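6-phosphogluconate dehydrogenase NAD-binding (Dyadobacter fermentans, PDB 4GBJ) probably acts as an NAD(P)-dependent oxidoreductase of the 6-phosphogluconate and 3-hydroxyisobutyrate dehydrogenase family. Local coordinates at residues Leu242-Ile245 with Asn246-Leu249; Ala262-Ile265 with Arg266-Ile270. One frame throughout, in Å; residues are numbered along the deposited sequence.

How the contacts relate
Following the chain from its N terminus, the Rossmann-type nucleotide-binding domain comes first, then the long helix 169-197, and later the two helices that hold these contacts. Contact 1 lies within helix 238-254 and is complete before contact 2 opens in the next helix, 260-274; each spans a single run of residues, so they stand in series and neither encloses nor crosses the other. Their centres are 9 Å apart, and the helices pack directly: Ile245 CG1 meets Ile265 CG2 at 3.7 Å, while Asn246 and Leu249 lie against Arg266. Both contacts also rest on helix 169-197, contact 1 through Phe179 and contact 2 through Ala182, which ties three helices of the C-terminal domain together.

Contact 1 of 2, residues Leu242-Ile245 with Asn246-Leu249; sequences LKDI and NLTL
Ile245, buried, and Leu249, at the margin of the packed side, sit one turn apart, and Ile245 CG1 approaches Leu249 CD1 only lightly, at 4.5 Å. A chi1 of -160° swings CG1 to the far side from the backbone N, and the side chain as a whole packs on Phe179 of helix 169-197, a place that suits a branched, wholly apolar residue. Thr248 is buried too; its N-H gives a bond to Asp244 O at 3.2 Å, nearly straight at 161°, and its compact side chain touches Leu175 of the same chain and Met194 of the second subunit. This is the regular i to i+4 bonding of an alpha helix, here helix 238-254 of the C-terminal, all-helical domain of the family, and Leu249 N continues it to Ile245 O at 2.9 Å. Asp244, also buried, has its side chain about 6 Å from that of Lys174, the predicted active-site lysine. The looser side is more open to solvent. There Lys243, its outer chain bent, curls NZ back to Asp244 OD1 in a salt bridge of 3.2 Å, reaching the syn side but 30° out of the carboxylate plane. Leu247 CD1 lies only loosely against the same oxygen, at 4.1 Å. On another partly exposed flank the amide of Asn246 crosses Leu242 obliquely, ND2 standing 3.5 Å from CD1, so that the leucine methyl covers the amide's nitrogen end.

Contact 2 of 2, residues Ala262-Ile265 with Arg266-Ile270; sequences ADII and RNRFI
Ile265 and Phe269 lie side by side one turn apart, pointing the same way, with Ile265 CG2 3.8 Å from Phe269 CE2. They belong to the buried face of helix 260-274, an alpha helix of the C-terminal domain, and the i to i+4 bond from Phe269 N to Ile265 O, 3.3 Å, joins the same two residues. The first torsion of Ile265 puts CG2 opposite the backbone N and next to the carbonyl carbon, on the side where the ring arrives; a beta-branched residue can thus face the phenylalanine with one branch, while the side chain also packs on Ala182 and Leu285. The ring also meets Phe238 edge-to-face. Were Phe269 replaced by alanine, Ile265 CG2 would probably lose its aromatic neighbour and a gap would open beside Phe238 and Trp282. Round the helix, Arg268 is oriented quite differently. Its chain bends at chi2 (-52°), bringing CG within 3.4 Å of Ile264 O, and then runs on alongside Ile264, whose CG2 lies 4.3 Å from NE. Arginine suits this place because its long arm carries two nitrogens to separate acids, NH2 to Glu186 and NH1 to Asp292, in salt bridges, while Pro260 of the second subunit packs against it. Arg266 instead keeps its chain extended as far as NE, against Asn246 and Leu249 of helix 238-254, and its guanidinium carries Ile270 CD1 on one face, 3.4 Å above the plane and over its centre.

Contact 1 of 2, residues Leu242-Ile245 with Asn246-Leu249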
ATOM      1  N   LEU B 242      17.905  -4.801  -3.347  1.00 21.41           N
ATOM      2  CA  LEU B 242      18.505  -4.124  -4.483  1.00 20.06           C
ATOM      3  C   LEU B 242      18.499  -5.036  -5.703  1.00 25.87           C
ATOM      4  O   LEU B 242      18.152  -4.597  -6.788  1.00 24.50           O
ATOM      5  CB  LEU B 242      19.934  -3.656  -4.142  1.00 20.62           C
ATOM      6  CG  LEU B 242      20.725  -2.920  -5.248  1.00 24.68           C
ATOM      7  CD1 LEU B 242      19.937  -1.783  -5.822  1.00 23.78           C
ATOM      8  CD2 LEU B 242      22.063  -2.489  -4.759  1.00 24.71           C
ATOM      9  N   LYS B 243      18.877  -6.301  -5.527  1.00 25.88           N
ATOM     10  CA  LYS B 243      18.847  -7.298  -6.609  1.00 25.40           C
ATOM     11  C   LYS B 243      17.430  -7.363  -7.223  1.00 28.39           C
ATOM     12  O   LYS B 243      17.282  -7.255  -8.440  1.00 24.15           O
ATOM     13  CB  LYS B 243      19.226  -8.681  -6.073  1.00 26.28           C
ATOM     14  CG  LYS B 243      19.247  -9.807  -7.148  1.00 33.11           C
ATOM     15  CD  LYS B 243      19.490 -11.217  -6.559  1.00 32.80           C
ATOM     16  CE  LYS B 243      18.303 -11.843  -5.830  1.00 54.44           C
ATOM     17  NZ  LYS B 243      17.110 -12.073  -6.725  1.00 73.96           N
ATOM     18  N   ASP B 244      16.392  -7.387  -6.356  1.00 24.99           N
ATOM     19  CA  ASP B 244      15.012  -7.496  -6.814  1.00 23.93           C
ATOM     20  C   ASP B 244      14.515  -6.226  -7.515  1.00 23.56           C
ATOM     21  O   ASP B 244      13.908  -6.342  -8.584  1.00 23.41           O
ATOM     22  CB  ASP B 244      14.045  -7.895  -5.677  1.00 26.10           C
ATOM     23  CG  ASP B 244      13.948  -9.408  -5.409  1.00 43.78           C
ATOM     24  OD1 ASP B 244      14.589 -10.214  -6.179  1.00 42.46           O
ATOM     25  OD2 ASP B 244      13.181  -9.801  -4.481  1.00 45.36           O
ATOM     26  N   ILE B 245      14.767  -5.044  -6.973  1.00 19.29           N
ATOM     27  CA  ILE B 245      14.315  -3.831  -7.649  1.00 17.29           C
ATOM     28  C   ILE B 245      15.042  -3.651  -9.004  1.00 20.48           C
ATOM     29  O   ILE B 245      14.446  -3.134  -9.930  1.00 21.53           O
ATOM     30  CB  ILE B 245      14.414  -2.578  -6.757  1.00 18.70           C
ATOM     31  CG1 ILE B 245      13.528  -1.477  -7.249  1.00 17.96           C
ATOM     32  CG2 ILE B 245      15.842  -2.066  -6.597  1.00 21.05           C
ATOM     33  CD1 ILE B 245      11.998  -1.779  -7.132  1.00 22.78           C
ATOM     34  N   ASN B 246      16.293  -4.040  -9.110  1.00 17.76           N
ATOM     35  CA  ASN B 246      17.028  -3.989 -10.374  1.00 17.98           C
ATOM     36  C   ASN B 246      16.456  -4.941 -11.403  1.00 24.73           C
ATOM     37  O   ASN B 246      16.436  -4.568 -12.587  1.00 26.10           O
ATOM     38  CB  ASN B 246      18.505  -4.257 -10.195  1.00 23.71           C
ATOM     39  CG  ASN B 246      19.264  -3.057  -9.639  1.00 27.10           C
ATOM     40  OD1 ASN B 246      18.866  -1.905  -9.774  1.00 26.32           O
ATOM     41  ND2 ASN B 246      20.375  -3.282  -8.978  1.00 20.48           N
ATOM     42  N   LEU B 247      15.918  -6.134 -10.983  1.00 20.35           N
ATOM     43  CA  LEU B 247      15.241  -7.047 -11.928  1.00 19.82           C
ATOM     44  C   LEU B 247      13.991  -6.337 -12.478  1.00 22.75           C
ATOM     45  O   LEU B 247      13.702  -6.413 -13.655  1.00 21.60           O
ATOM     46  CB  LEU B 247      14.825  -8.364 -11.250  1.00 19.91           C
ATOM     47  CG  LEU B 247      15.916  -9.350 -10.779  1.00 25.50           C
ATOM     48  CD1 LEU B 247      15.296 -10.552 -10.197  1.00 26.82           C
ATOM     49  CD2 LEU B 247      16.831  -9.774 -11.921  1.00 30.57           C
ATOM     50  N   THR B 248      13.246  -5.649 -11.604  1.00 23.07           N
ATOM     51  CA  THR B 248      12.052  -4.904 -11.993  1.00 21.72           C
ATOM     52  C   THR B 248      12.402  -3.788 -12.982  1.00 23.45           C
ATOM     53  O   THR B 248      11.713  -3.610 -13.999  1.00 23.60           O
ATOM     54  CB  THR B 248      11.382  -4.378 -10.741  1.00 24.65           C
ATOM     55  OG1 THR B 248      11.016  -5.508  -9.952  1.00 33.69           O
ATOM     56  CG2 THR B 248      10.188  -3.459 -11.045  1.00 23.81           C
ATOM     57  N   LEU B 249      13.412  -3.001 -12.661  1.00 18.72           N
ATOM     58  CA  LEU B 249      13.820  -1.912 -13.541  1.00 20.29           C
ATOM     59  C   LEU B 249      14.270  -2.428 -14.899  1.00 25.39           C
ATOM     60  O   LEU B 249      13.920  -1.823 -15.911  1.00 23.89           O
ATOM     61  CB  LEU B 249      14.909  -1.071 -12.906  1.00 19.45           C
ATOM     62  CG  LEU B 249      14.433  -0.215 -11.734  1.00 20.79           C
ATOM     63  CD1 LEU B 249      15.622   0.205 -10.829  1.00 19.81           C
ATOM     64  CD2 LEU B 249      13.676   1.027 -12.254  1.00 18.84           C
TER

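Contact 2 of 2, residues Ala262-Ile265 with Arg266-Ile270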
ATOM      1  N   ALA B 262      10.212   3.021  -8.491  1.00 21.27           N
ATOM      2  CA  ALA B 262      11.292   2.016  -8.375  1.00 22.33           C
ATOM      3  C   ALA B 262      12.711   2.668  -8.369  1.00 23.48           C
ATOM      4  O   ALA B 262      13.613   2.164  -7.701  1.00 23.16           O
ATOM      5  CB  ALA B 262      11.173   0.969  -9.472  1.00 24.08           C
ATOM      6  N   ASP B 263      12.896   3.815  -9.058  1.00 19.38           N
ATOM      7  CA  ASP B 263      14.172   4.556  -9.061  1.00 17.81           C
ATOM      8  C   ASP B 263      14.539   5.009  -7.643  1.00 22.28           C
ATOM      9  O   ASP B 263      15.672   4.823  -7.208  1.00 18.27           O
ATOM     10  CB  ASP B 263      14.093   5.782  -9.962  1.00 19.61           C
ATOM     11  CG  ASP B 263      13.752   5.519 -11.425  1.00 29.81           C
ATOM     12  OD1 ASP B 263      13.882   4.357 -11.876  1.00 29.31           O
ATOM     13  OD2 ASP B 263      13.417   6.466 -12.122  1.00 31.58           O
ATOM     14  N   ILE B 264      13.532   5.525  -6.914  1.00 17.97           N
ATOM     15  CA  ILE B 264      13.647   5.971  -5.524  1.00 17.25           C
ATOM     16  C   ILE B 264      14.013   4.784  -4.648  1.00 21.15           C
ATOM     17  O   ILE B 264      14.954   4.904  -3.917  1.00 21.19           O
ATOM     18  CB  ILE B 264      12.371   6.647  -5.024  1.00 18.43           C
ATOM     19  CG1 ILE B 264      12.004   7.919  -5.849  1.00 18.78           C
ATOM     20  CG2 ILE B 264      12.434   6.978  -3.522  1.00 16.70           C
ATOM     21  CD1 ILE B 264      12.778   8.921  -5.796  1.00 35.46           C
ATOM     22  N   ILE B 265      13.346   3.629  -4.800  1.00 18.05           N
ATOM     23  CA  ILE B 265      13.622   2.419  -4.025  1.00 18.11           C
ATOM     24  C   ILE B 265      15.041   1.960  -4.262  1.00 21.83           C
ATOM     25  O   ILE B 265      15.777   1.690  -3.304  1.00 20.56           O
ATOM     26  CB  ILE B 265      12.595   1.324  -4.392  1.00 20.59           C
ATOM     27  CG1 ILE B 265      11.164   1.688  -3.895  1.00 21.67           C
ATOM     28  CG2 ILE B 265      12.994  -0.029  -3.932  1.00 21.80           C
ATOM     29  CD1 ILE B 265      11.004   1.862  -2.468  1.00 45.26           C
ATOM     30  N   ARG B 266      15.448   1.904  -5.534  1.00 17.30           N
ATOM     31  CA  ARG B 266      16.824   1.555  -5.856  1.00 17.97           C
ATOM     32  C   ARG B 266      17.823   2.452  -5.110  1.00 20.75           C
ATOM     33  O   ARG B 266      18.765   1.932  -4.517  1.00 18.26           O
ATOM     34  CB  ARG B 266      17.077   1.641  -7.366  1.00 18.19           C
ATOM     35  CG  ARG B 266      18.521   1.394  -7.788  1.00 21.83           C
ATOM     36  CD  ARG B 266      18.595   1.295  -9.308  1.00 21.05           C
ATOM     37  NE  ARG B 266      19.974   1.345  -9.785  1.00 20.45           N
ATOM     38  CZ  ARG B 266      20.726   2.438  -9.860  1.00 27.90           C
ATOM     39  NH1 ARG B 266      20.248   3.618  -9.462  1.00 19.27           N
ATOM     40  NH2 ARG B 266      21.970   2.361 -10.299  1.00 20.31           N
ATOM     41  N   ASN B 267      17.615   3.761  -5.105  1.00 21.76           N
ATOM     42  CA  ASN B 267      18.555   4.692  -4.418  1.00 20.09           C
ATOM     43  C   ASN B 267      18.546   4.495  -2.927  1.00 24.49           C
ATOM     44  O   ASN B 267      19.609   4.655  -2.315  1.00 22.95           O
ATOM     45  CB  ASN B 267      18.285   6.170  -4.766  1.00 17.91           C
ATOM     46  CG  ASN B 267      18.741   6.492  -6.179  1.00 25.73           C
ATOM     47  OD1 ASN B 267      19.550   5.792  -6.758  1.00 21.11           O
ATOM     48  ND2 ASN B 267      18.169   7.506  -6.800  1.00 23.94           N
ATOM     49  N   ARG B 268      17.381   4.081  -2.324  1.00 19.59           N
ATOM     50  CA  ARG B 268      17.385   3.792  -0.895  1.00 19.36           C
ATOM     51  C   ARG B 268      18.363   2.641  -0.545  1.00 18.95           C
ATOM     52  O   ARG B 268      19.033   2.703   0.475  1.00 17.98           O
ATOM     53  CB  ARG B 268      16.000   3.409  -0.404  1.00 18.15           C
ATOM     54  CG  ARG B 268      14.948   4.458  -0.531  1.00 14.26           C
ATOM     55  CD  ARG B 268      15.387   5.762   0.077  1.00 18.41           C
ATOM     56  NE  ARG B 268      14.274   6.663   0.341  1.00 22.33           N
ATOM     57  CZ  ARG B 268      14.399   7.921   0.757  1.00 27.58           C
ATOM     58  NH1 ARG B 268      15.591   8.452   0.939  1.00 20.16           N
ATOM     59  NH2 ARG B 268      13.325   8.668   0.958  1.00 24.31           N
ATOM     60  N   PHE B 269      18.385   1.594  -1.353  1.00 16.75           N
ATOM     61  CA  PHE B 269      19.301   0.461  -1.148  1.00 18.59           C
ATOM     62  C   PHE B 269      20.733   0.849  -1.386  1.00 20.94           C
ATOM     63  O   PHE B 269      21.603   0.496  -0.579  1.00 20.13           O
ATOM     64  CB  PHE B 269      18.974  -0.747  -2.033  1.00 20.14           C
ATOM     65  CG  PHE B 269      17.737  -1.484  -1.583  1.00 21.08           C
ATOM     66  CD1 PHE B 269      17.696  -2.113  -0.348  1.00 22.34           C
ATOM     67  CD2 PHE B 269      16.574  -1.462  -2.352  1.00 21.22           C
ATOM     68  CE1 PHE B 269      16.522  -2.694   0.112  1.00 22.72           C
ATOM     69  CE2 PHE B 269      15.416  -2.056  -1.897  1.00 23.76           C
ATOM     70  CZ  PHE B 269      15.401  -2.692  -0.680  1.00 22.28           C
ATOM     71  N   ILE B 270      21.003   1.586  -2.482  1.00 19.94           N
ATOM     72  CA  ILE B 270      22.399   2.004  -2.779  1.00 19.68           C
ATOM     73  C   ILE B 270      22.952   2.863  -1.602  1.00 22.32           C
ATOM     74  O   ILE B 270      24.057   2.629  -1.093  1.00 21.80           O
ATOM     75  CB  ILE B 270      22.478   2.758  -4.120  1.00 21.66           C
ATOM     76  CG1 ILE B 270      22.123   1.787  -5.280  1.00 20.19           C
ATOM     77  CG2 ILE B 270      23.864   3.330  -4.325  1.00 21.40           C
ATOM     78  CD1 ILE B 270      21.931   2.470  -6.614  1.00 17.32           C
TER